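Local coordinates for hypothetical 39.9 kDa protein (Saccharomyces cerevisiae, PDB 2GA8) that acts as an ATP-dependent kinase and could take part in assembling the endoplasmic reticulum membrane, at residues 28-33 against 267-271; 190-196 against 275-280; 292-298 against 347-353. One frame throughout, in Å; residues are numbered along the deposited sequence.

Interaction 1: residues 28-33 against 267-271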
loop_
_atom_site.group_PDB
_atom_site.type_symbol
_atom_site.label_atom_id
_atom_site.label_comp_id
_atom_site.label_asym_id
_atom_site.label_seq_id
_atom_site.Cartn_x
_atom_site.Cartn_y
_atom_site.Cartn_z
ATOM N N ILE A 28 4.037 5.877 -5.627
ATOM C CA ILE A 28 3.025 6.350 -4.693
ATOM C C ILE A 28 1.968 7.055 -5.530
ATOM O O ILE A 28 2.293 7.896 -6.370
ATOM C CB ILE A 28 3.591 7.369 -3.671
ATOM C CG1 ILE A 28 4.350 6.632 -2.560
ATOM C CG2 ILE A 28 2.438 8.194 -3.064
ATOM C CD1 ILE A 28 5.045 7.564 -1.567
ATOM N N LEU A 29 0.709 6.683 -5.321
ATOM C CA LEU A 29 -0.396 7.304 -6.035
ATOM C C LEU A 29 -1.400 7.744 -4.974
ATOM O O LEU A 29 -1.994 6.912 -4.286
ATOM C CB LEU A 29 -1.056 6.308 -6.995
ATOM C CG LEU A 29 -2.295 6.843 -7.723
ATOM C CD1 LEU A 29 -1.929 8.097 -8.515
ATOM C CD2 LEU A 29 -2.852 5.760 -8.651
ATOM N N VAL A 30 -1.567 9.054 -4.837
ATOM C CA VAL A 30 -2.492 9.617 -3.861
ATOM C C VAL A 30 -3.651 10.342 -4.530
ATOM O O VAL A 30 -3.481 11.017 -5.545
ATOM C CB VAL A 30 -1.775 10.631 -2.922
ATOM C CG1 VAL A 30 -2.804 11.454 -2.143
ATOM C CG2 VAL A 30 -0.865 9.890 -1.954
ATOM N N GLY A 31 -4.828 10.198 -3.938
ATOM C CA GLY A 31 -6.006 10.865 -4.455
ATOM C C GLY A 31 -7.090 10.781 -3.402
ATOM O O GLY A 31 -7.100 9.845 -2.602
ATOM N N SER A 32 -7.998 11.753 -3.383
ATOM C CA SER A 32 -9.082 11.733 -2.409
ATOM C C SER A 32 -10.134 10.710 -2.853
ATOM O O SER A 32 -10.026 10.135 -3.935
ATOM C CB SER A 32 -9.697 13.135 -2.274
ATOM O OG SER A 32 -10.047 13.674 -3.536
ATOM N N PRO A 33 -11.148 10.453 -2.013
ATOM C CA PRO A 33 -12.184 9.482 -2.381
ATOM C C PRO A 33 -12.805 9.773 -3.749
ATOM O O PRO A 33 -13.142 10.916 -4.053
ATOM C CB PRO A 33 -13.196 9.617 -1.246
ATOM C CG PRO A 33 -12.323 9.944 -0.071
ATOM C CD PRO A 33 -11.376 10.971 -0.650
ATOM N N GLY A 267 -3.340 5.253 -2.094
ATOM C CA GLY A 267 -4.097 5.515 -0.885
ATOM C C GLY A 267 -4.329 6.987 -0.621
ATOM O O GLY A 267 -3.767 7.864 -1.285
ATOM N N LEU A 268 -5.160 7.253 0.375
ATOM C CA LEU A 268 -5.511 8.613 0.754
ATOM C C LEU A 268 -4.406 9.401 1.447
ATOM O O LEU A 268 -4.213 10.589 1.180
ATOM C CB LEU A 268 -6.699 8.583 1.716
ATOM C CG LEU A 268 -8.035 7.981 1.286
ATOM C CD1 LEU A 268 -8.879 7.708 2.528
ATOM C CD2 LEU A 268 -8.750 8.937 0.339
ATOM N N TYR A 269 -3.677 8.724 2.324
ATOM C CA TYR A 269 -2.687 9.396 3.153
ATOM C C TYR A 269 -1.202 9.136 2.965
ATOM O O TYR A 269 -0.403 9.420 3.867
ATOM C CB TYR A 269 -3.090 9.144 4.611
ATOM C CG TYR A 269 -4.553 9.481 4.853
ATOM C CD1 TYR A 269 -5.045 10.751 4.553
ATOM C CD2 TYR A 269 -5.447 8.524 5.332
ATOM C CE1 TYR A 269 -6.391 11.064 4.719
ATOM C CE2 TYR A 269 -6.809 8.832 5.505
ATOM C CZ TYR A 269 -7.265 10.107 5.192
ATOM O OH TYR A 269 -8.595 10.430 5.338
ATOM N N LEU A 270 -0.811 8.647 1.794
ATOM C CA LEU A 270 0.595 8.357 1.553
ATOM C C LEU A 270 1.481 9.594 1.513
ATOM O O LEU A 270 2.702 9.473 1.576
ATOM C CB LEU A 270 0.760 7.568 0.253
ATOM C CG LEU A 270 -0.131 6.325 0.181
ATOM C CD1 LEU A 270 0.148 5.564 -1.108
ATOM C CD2 LEU A 270 0.120 5.449 1.395
ATOM N N LEU A 271 0.868 10.774 1.410
ATOM C CA LEU A 271 1.605 12.039 1.368
ATOM C C LEU A 271 1.042 13.007 2.410
ATOM O O LEU A 271 1.092 14.226 2.235
ATOM C CB LEU A 271 1.495 12.667 -0.028
ATOM C CG LEU A 271 2.179 11.910 -1.173
ATOM C CD1 LEU A 271 1.811 12.557 -2.499
ATOM C CD2 LEU A 271 3.697 11.912 -0.961
#
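Gly267 N donates to Leu29 O at 3.1 Å, almost straight along the carbonyl, bringing Gly267 beside Val30. Past this bond the two chains part. Gly267 O has no hydrogen-bond partner in the model although it is buried, and Val30 CA offers it only a CA-H...O contact of 3.4 Å. The side chain of Val30 sits over the turn made by Gly267-Leu271. Its CG1 stands anti to the backbone N (chi1 166°) and leans toward Leu268 O, which leaves CG2 to enter the hydrophobic cluster, 3.6 Å from Leu270 CB and 3.7 Å from Leu271 CG. Val30 and Leu270 point opposite ways as they pass. Ile28, two residues back, adds its CG2 branch to the same cluster, 3.8 Å from Leu270 CB. At the other end Leu268 sets out away from the strand but bends back, and its CD2 methyl presses against Pro33 CD at 3.5 Å, a tight carbon pair, while also lying close to Gly31 O. Gly31, Ser32 and Pro33 open the P-loop, which probably binds ATP as in related proteins; Gly31 O accepts from the P-loop lysine, Lys37. Strand 25-30 is the middle member of a five-stranded parallel sheet, with strand 262-267 to one side and strand 290-296 to the other. Ile337 of helix 335-339 touches both Val30 and Leu268, and helix 37-43 brings Lys37 against Leu268 and Ile40 against Leu29.

Interaction 2: residues 190-196 against 275-280. With SO4 (sulfate ion), chain I.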
loop_
_atom_site.group_PDB
_atom_site.type_symbol
_atom_site.label_atom_id
_atom_site.label_comp_id
_atom_site.label_asym_id
_atom_site.label_seq_id
_atom_site.Cartn_x
_atom_site.Cartn_y
_atom_site.Cartn_z
ATOM N N PHE A 190 -6.750 4.122 10.492
ATOM C CA PHE A 190 -5.924 3.156 9.759
ATOM C C PHE A 190 -4.740 2.810 10.650
ATOM O O PHE A 190 -4.295 3.645 11.445
ATOM C CB PHE A 190 -5.355 3.770 8.478
ATOM C CG PHE A 190 -6.356 3.969 7.387
ATOM C CD1 PHE A 190 -6.528 3.003 6.400
ATOM C CD2 PHE A 190 -7.102 5.143 7.320
ATOM C CE1 PHE A 190 -7.425 3.206 5.358
ATOM C CE2 PHE A 190 -8.002 5.356 6.283
ATOM C CZ PHE A 190 -8.165 4.388 5.297
ATOM N N ASP A 191 -4.229 1.589 10.526
ATOM C CA ASP A 191 -3.060 1.202 11.307
ATOM C C ASP A 191 -1.855 1.804 10.573
ATOM O O ASP A 191 -1.160 1.117 9.817
ATOM C CB ASP A 191 -2.922 -0.326 11.369
ATOM C CG ASP A 191 -1.853 -0.771 12.349
ATOM O OD1 ASP A 191 -0.989 0.055 12.710
ATOM O OD2 ASP A 191 -1.867 -1.947 12.754
ATOM N N SER A 192 -1.621 3.096 10.784
ATOM C CA SER A 192 -0.508 3.784 10.138
ATOM C C SER A 192 0.830 3.195 10.568
ATOM O O SER A 192 1.801 3.233 9.805
ATOM C CB SER A 192 -0.535 5.282 10.469
ATOM O OG SER A 192 -0.392 5.492 11.859
ATOM N N ASN A 193 0.871 2.662 11.791
ATOM C CA ASN A 193 2.074 2.047 12.354
ATOM C C ASN A 193 2.544 0.894 11.465
ATOM O O ASN A 193 3.711 0.823 11.068
ATOM C CB ASN A 193 1.791 1.450 13.748
ATOM C CG ASN A 193 1.091 2.419 14.698
ATOM O OD1 ASN A 193 0.289 3.247 14.286
ATOM N ND2 ASN A 193 1.373 2.281 15.991
ATOM N N ASN A 194 1.626 -0.022 11.175
ATOM C CA ASN A 194 1.973 -1.180 10.365
ATOM C C ASN A 194 2.149 -0.850 8.887
ATOM O O ASN A 194 2.893 -1.536 8.189
ATOM C CB ASN A 194 0.944 -2.306 10.548
ATOM C CG ASN A 194 1.599 -3.667 10.720
ATOM O OD1 ASN A 194 1.023 -4.702 10.377
ATOM N ND2 ASN A 194 2.808 -3.672 11.261
ATOM N N PHE A 195 1.475 0.186 8.396
ATOM C CA PHE A 195 1.657 0.541 6.997
ATOM C C PHE A 195 3.078 1.083 6.848
ATOM O O PHE A 195 3.785 0.775 5.890
ATOM C CB PHE A 195 0.658 1.602 6.545
ATOM C CG PHE A 195 0.671 1.817 5.063
ATOM C CD1 PHE A 195 -0.056 0.979 4.224
ATOM C CD2 PHE A 195 1.488 2.786 4.493
ATOM C CE1 PHE A 195 0.035 1.100 2.838
ATOM C CE2 PHE A 195 1.588 2.912 3.107
ATOM C CZ PHE A 195 0.863 2.068 2.283
ATOM N N LEU A 196 3.493 1.907 7.803
ATOM C CA LEU A 196 4.842 2.447 7.774
ATOM C C LEU A 196 5.818 1.273 7.841
ATOM O O LEU A 196 6.848 1.271 7.168
ATOM C CB LEU A 196 5.071 3.386 8.963
ATOM C CG LEU A 196 6.499 3.921 9.123
ATOM C CD1 LEU A 196 6.911 4.667 7.855
ATOM C CD2 LEU A 196 6.567 4.849 10.341
ATOM N N GLU A 275 1.823 12.422 11.879
ATOM C CA GLU A 275 2.237 11.179 12.519
ATOM C C GLU A 275 3.043 10.203 11.657
ATOM O O GLU A 275 4.040 10.588 11.057
ATOM C CB GLU A 275 1.020 10.478 13.132
ATOM C CG GLU A 275 -0.191 10.387 12.221
ATOM C CD GLU A 275 -0.793 9.001 12.226
ATOM O OE1 GLU A 275 -0.009 8.031 12.132
ATOM O OE2 GLU A 275 -2.036 8.882 12.317
ATOM N N ASN A 276 2.622 8.943 11.603
ATOM C CA ASN A 276 3.357 7.942 10.831
ATOM C C ASN A 276 3.280 8.132 9.322
ATOM O O ASN A 276 4.163 7.677 8.598
ATOM C CB ASN A 276 2.861 6.533 11.177
ATOM C CG ASN A 276 3.143 6.146 12.617
ATOM O OD1 ASN A 276 2.341 5.458 13.251
ATOM N ND2 ASN A 276 4.286 6.570 13.134
ATOM N N TRP A 277 2.223 8.786 8.847
ATOM C CA TRP A 277 2.049 9.004 7.411
ATOM C C TRP A 277 3.172 9.847 6.836
ATOM O O TRP A 277 3.649 9.596 5.730
ATOM C CB TRP A 277 0.713 9.705 7.126
ATOM C CG TRP A 277 -0.476 8.999 7.679
ATOM C CD1 TRP A 277 -1.265 9.409 8.715
ATOM C CD2 TRP A 277 -1.016 7.748 7.234
ATOM N NE1 TRP A 277 -2.266 8.490 8.945
ATOM C CE2 TRP A 277 -2.136 7.461 8.047
ATOM C CE3 TRP A 277 -0.662 6.842 6.225
ATOM C CZ2 TRP A 277 -2.906 6.305 7.885
ATOM C CZ3 TRP A 277 -1.430 5.687 6.064
ATOM C CH2 TRP A 277 -2.538 5.431 6.890
ATOM N N LYS A 278 3.592 10.847 7.600
ATOM C CA LYS A 278 4.641 11.746 7.161
ATOM C C LYS A 278 5.935 11.004 6.889
ATOM O O LYS A 278 6.708 11.408 6.032
ATOM C CB LYS A 278 4.873 12.836 8.213
ATOM C CG LYS A 278 5.907 13.871 7.817
ATOM C CD LYS A 278 6.007 14.982 8.854
ATOM C CE LYS A 278 7.028 16.030 8.438
ATOM N NZ LYS A 278 7.083 17.170 9.397
ATOM N N LYS A 279 6.158 9.909 7.609
ATOM C CA LYS A 279 7.375 9.131 7.449
ATOM C C LYS A 279 7.368 8.232 6.210
ATOM O O LYS A 279 8.406 7.700 5.819
ATOM C CB LYS A 279 7.614 8.292 8.707
ATOM C CG LYS A 279 7.653 9.118 9.989
ATOM C CD LYS A 279 7.752 8.240 11.231
ATOM C CE LYS A 279 7.622 9.072 12.499
ATOM N NZ LYS A 279 7.636 8.238 13.738
ATOM N N ILE A 280 6.203 8.079 5.585
ATOM C CA ILE A 280 6.079 7.233 4.397
ATOM C C ILE A 280 6.906 7.696 3.213
ATOM O O ILE A 280 7.681 6.912 2.659
ATOM C CB ILE A 280 4.610 7.121 3.939
ATOM C CG1 ILE A 280 3.823 6.306 4.965
ATOM C CG2 ILE A 280 4.532 6.460 2.560
ATOM C CD1 ILE A 280 2.339 6.237 4.675
HETATM S S SO4 I . 10.012 5.443 13.677
HETATM O O1 SO4 I . 8.537 5.463 13.600
HETATM O O2 SO4 I . 10.466 4.069 13.969
HETATM O O3 SO4 I . 10.581 5.887 12.390
HETATM O O4 SO4 I . 10.461 6.349 14.753
HETATM O O HOH W 1 -3.324 6.474 12.208
#
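Ser192 lays its CB over one face of the Trp277 indole, toward the rim and 3.6 Å from Trp277 CE2, in a CH-pi contact. Phe190 meets the same indole at its edge: Phe190 CB lies near the ring plane, 3.6 Å from Trp277 CZ2. Ser192 OG sits between the backbone N and the carbonyl carbon (chi1 62°), from where it donates to the syn lone pair of Glu275 OE1 at 2.6 Å. The anti lone pair of that oxygen takes the backbone amide of Asn276, with N to OE1 at 2.8 Å, so two donors grip one oxygen from its two sides, and a water lies within hydrogen-bonding reach of both Glu275 OE2 and Ser192 OG. With an alanine here in place of Glu275, Ser192 OG and the Asn276 amide would probably lose the acceptor they share. Deeper in, Phe195 CD2 rests 3.6 Å from Ile280 CD1. Toward solvent, Leu196 CD2 packs on Lys279 CD at 3.7 Å, and Lys279 NZ donates to a sulfate, probably from the crystallisation liquor, that Lys200 also holds. Asp191 caps the start of helix 192-206 by accepting from Asn194 N. Over 192-196 and 275-280 the axes run nearly parallel, 16° apart and 8.8 Å at closest approach. Helix 275-285 links strand 262-267 to strand 290-296, which runs parallel to it with strand 25-30 in between, and is thus the helix of a beta-alpha-beta crossover, with helix 192-206 packed beside it, in the layered alpha/beta architecture of P-loop kinases.

Interaction 3: residues 292-298 against 347-353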
loop_
_atom_site.group_PDB
_atom_site.type_symbol
_atom_site.label_atom_id
_atom_site.label_comp_id
_atom_site.label_asym_id
_atom_site.label_seq_id
_atom_site.Cartn_x
_atom_site.Cartn_y
_atom_site.Cartn_z
ATOM N N VAL A 292 6.262 9.594 -7.553
ATOM C CA VAL A 292 5.126 10.070 -6.770
ATOM C C VAL A 292 4.103 10.819 -7.620
ATOM O O VAL A 292 4.450 11.762 -8.328
ATOM C CB VAL A 292 5.605 11.010 -5.643
ATOM C CG1 VAL A 292 4.422 11.457 -4.787
ATOM C CG2 VAL A 292 6.652 10.295 -4.785
ATOM N N TYR A 293 2.846 10.388 -7.538
ATOM C CA TYR A 293 1.753 11.006 -8.286
ATOM C C TYR A 293 0.617 11.386 -7.355
ATOM O O TYR A 293 0.269 10.643 -6.432
ATOM C CB TYR A 293 1.213 10.046 -9.343
ATOM C CG TYR A 293 2.243 9.643 -10.368
ATOM C CD1 TYR A 293 2.656 10.535 -11.359
ATOM C CD2 TYR A 293 2.839 8.386 -10.321
ATOM C CE1 TYR A 293 3.641 10.183 -12.278
ATOM C CE2 TYR A 293 3.828 8.023 -11.232
ATOM C CZ TYR A 293 4.225 8.924 -12.205
ATOM O OH TYR A 293 5.211 8.565 -13.097
ATOM N N LYS A 294 0.042 12.554 -7.597
ATOM C CA LYS A 294 -1.069 13.019 -6.787
ATOM C C LYS A 294 -2.139 13.449 -7.777
ATOM O O LYS A 294 -1.883 14.252 -8.671
ATOM C CB LYS A 294 -0.620 14.189 -5.904
ATOM C CG LYS A 294 -1.565 14.518 -4.760
ATOM C CD LYS A 294 -2.763 15.294 -5.241
ATOM C CE LYS A 294 -3.704 15.607 -4.090
ATOM N NZ LYS A 294 -4.863 16.397 -4.562
ATOM N N ILE A 295 -3.334 12.891 -7.625
ATOM C CA ILE A 295 -4.435 13.201 -8.524
ATOM C C ILE A 295 -5.149 14.491 -8.143
ATOM O O ILE A 295 -5.511 14.689 -6.989
ATOM C CB ILE A 295 -5.481 12.057 -8.534
ATOM C CG1 ILE A 295 -4.810 10.740 -8.933
ATOM C CG2 ILE A 295 -6.622 12.393 -9.500
ATOM C CD1 ILE A 295 -5.732 9.528 -8.811
ATOM N N ASP A 296 -5.324 15.373 -9.121
ATOM C CA ASP A 296 -6.042 16.627 -8.910
ATOM C C ASP A 296 -7.409 16.329 -9.504
ATOM O O ASP A 296 -7.522 16.053 -10.696
ATOM C CB ASP A 296 -5.373 17.778 -9.665
ATOM C CG ASP A 296 -4.155 18.326 -8.937
ATOM O OD1 ASP A 296 -3.817 17.810 -7.849
ATOM O OD2 ASP A 296 -3.541 19.282 -9.454
ATOM N N ILE A 297 -8.441 16.379 -8.673
ATOM C CA ILE A 297 -9.789 16.045 -9.110
ATOM C C ILE A 297 -10.621 17.135 -9.768
ATOM O O ILE A 297 -10.356 18.329 -9.629
ATOM C CB ILE A 297 -10.636 15.507 -7.928
ATOM C CG1 ILE A 297 -10.901 16.635 -6.925
ATOM C CG2 ILE A 297 -9.915 14.358 -7.245
ATOM C CD1 ILE A 297 -11.858 16.260 -5.806
ATOM N N ASP A 298 -11.627 16.675 -10.506
ATOM C CA ASP A 298 -12.608 17.529 -11.158
ATOM C C ASP A 298 -13.662 17.494 -10.059
ATOM O O ASP A 298 -14.299 16.463 -9.838
ATOM C CB ASP A 298 -13.134 16.854 -12.428
ATOM C CG ASP A 298 -14.297 17.600 -13.052
ATOM O OD1 ASP A 298 -15.287 17.878 -12.337
ATOM O OD2 ASP A 298 -14.228 17.900 -14.263
ATOM N N ILE A 347 6.497 15.662 -6.264
ATOM C CA ILE A 347 5.119 15.210 -6.429
ATOM C C ILE A 347 4.589 15.640 -7.794
ATOM O O ILE A 347 4.442 16.833 -8.065
ATOM C CB ILE A 347 4.191 15.787 -5.339
ATOM C CG1 ILE A 347 4.702 15.387 -3.958
ATOM C CG2 ILE A 347 2.771 15.262 -5.535
ATOM C CD1 ILE A 347 3.906 15.983 -2.822
ATOM N N VAL A 348 4.315 14.664 -8.653
ATOM C CA VAL A 348 3.796 14.941 -9.987
ATOM C C VAL A 348 2.271 14.930 -9.949
ATOM O O VAL A 348 1.656 13.880 -9.758
ATOM C CB VAL A 348 4.292 13.886 -11.006
ATOM C CG1 VAL A 348 3.724 14.179 -12.386
ATOM C CG2 VAL A 348 5.814 13.883 -11.048
ATOM N N HIS A 349 1.668 16.103 -10.120
ATOM C CA HIS A 349 0.211 16.216 -10.100
ATOM C C HIS A 349 -0.381 15.785 -11.433
ATOM O O HIS A 349 0.031 16.257 -12.490
ATOM C CB HIS A 349 -0.225 17.654 -9.791
ATOM C CG HIS A 349 -0.052 18.049 -8.357
ATOM N ND1 HIS A 349 1.183 18.238 -7.775
ATOM C CD2 HIS A 349 -0.965 18.295 -7.386
ATOM C CE1 HIS A 349 1.024 18.584 -6.510
ATOM N NE2 HIS A 349 -0.270 18.626 -6.249
ATOM N N ILE A 350 -1.357 14.886 -11.377
ATOM C CA ILE A 350 -1.995 14.392 -12.584
ATOM C C ILE A 350 -3.504 14.587 -12.520
ATOM O O ILE A 350 -4.078 14.732 -11.442
ATOM C CB ILE A 350 -1.700 12.892 -12.796
ATOM C CG1 ILE A 350 -2.190 12.090 -11.587
ATOM C CG2 ILE A 350 -0.199 12.680 -12.995
ATOM C CD1 ILE A 350 -2.062 10.590 -11.752
ATOM N N ARG A 351 -4.134 14.601 -13.689
ATOM C CA ARG A 351 -5.580 14.766 -13.779
ATOM C C ARG A 351 -6.194 13.433 -14.181
ATOM O O ARG A 351 -5.543 12.603 -14.811
ATOM C CB ARG A 351 -5.940 15.808 -14.842
ATOM C CG ARG A 351 -5.355 17.199 -14.628
ATOM C CD ARG A 351 -6.012 17.926 -13.462
ATOM N NE ARG A 351 -7.462 18.007 -13.619
ATOM C CZ ARG A 351 -8.266 18.698 -12.818
ATOM N NH1 ARG A 351 -7.769 19.385 -11.794
ATOM N NH2 ARG A 351 -9.573 18.691 -13.033
ATOM N N ASN A 352 -7.449 13.228 -13.800
ATOM C CA ASN A 352 -8.171 12.018 -14.164
ATOM C C ASN A 352 -9.589 12.447 -14.496
ATOM O O ASN A 352 -10.551 12.021 -13.859
ATOM C CB ASN A 352 -8.180 11.004 -13.017
ATOM C CG ASN A 352 -8.872 9.711 -13.395
ATOM O OD1 ASN A 352 -8.631 9.159 -14.470
ATOM N ND2 ASN A 352 -9.735 9.218 -12.514
ATOM N N ASP A 353 -9.701 13.315 -15.497
ATOM C CA ASP A 353 -10.991 13.833 -15.929
ATOM C C ASP A 353 -11.684 12.873 -16.893
ATOM O O ASP A 353 -11.028 12.111 -17.606
ATOM C CB ASP A 353 -10.801 15.203 -16.583
ATOM C CG ASP A 353 -10.091 16.188 -15.668
ATOM O OD1 ASP A 353 -10.542 16.361 -14.514
ATOM O OD2 ASP A 353 -9.083 16.789 -16.097
HETATM O O HOH W 2 -9.133 14.907 -12.408
HETATM O O HOH W 3 -11.521 14.043 -11.261
#
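Four backbone bonds run between the parallel strands, pairing Tyr293, Lys294 and Ile295 with Val348, His349 and Ile350: Val348 N to Val292 O, Lys294 N to Val348 O, Ile350 N to Lys294 O, and Asp296 N to Ile350 O, the last the shortest at 2.7 Å and the straightest. Among apolar contacts, Tyr293 CD1 lies 3.7 Å from Val348 CB; Ile350 CG1 stands between its backbone N and carbonyl carbon (chi1 58°), which sets Ile350 CD1 3.9 Å from Ile295 CG1. On the face carrying Lys294, His349 and Asp296, Ile347 CG2 touches Lys294 CB at 3.6 Å, and the Asp296 carboxylate approaches the His349 ring edge. Lys294 NZ donates to Ile295 O and pairs with Asp338 of helix 335-339. Other polar ties gather toward the C-terminal end. Arg351 clasps Asp353 side-on, NH2 to OD1 at 2.9 Å and NE to OD2 at 3.2 Å, and lays one guanidinium face over Asp296 O. A water links Asp296 O, Asn352 N and Asp353 OD1. Strand 347-351 borders the parallel sheet, strand 290-296 lying between it and strand 25-30; helix 4-17 meets Tyr293 through Leu7, helix 37-43 meets Ile295 through Ile40, and Asn352 ND2 donates to Ser35 O of the P-loop.

Interactions 1 and 3 belong to the same parallel sheet: strands 25-30 and 290-296 are neighbours in it, and Leu271 CD1 of interaction 1 packs on Val292 CG1 of interaction 3. Interaction 1 is the more central and is buried, apolar and joined by a single backbone bond; interaction 3, at the sheet's border, has four, and turns polar and solvated at its end. Interaction 2 is a buried contact between helices rather than strands, mixing aromatic packing with a gripped carboxylate, with a sulfate at its solvent side. It meets interaction 1 through Leu270 CD2 and Phe195 CE2, but has no touch with interaction 3, about 22 Å away between centres.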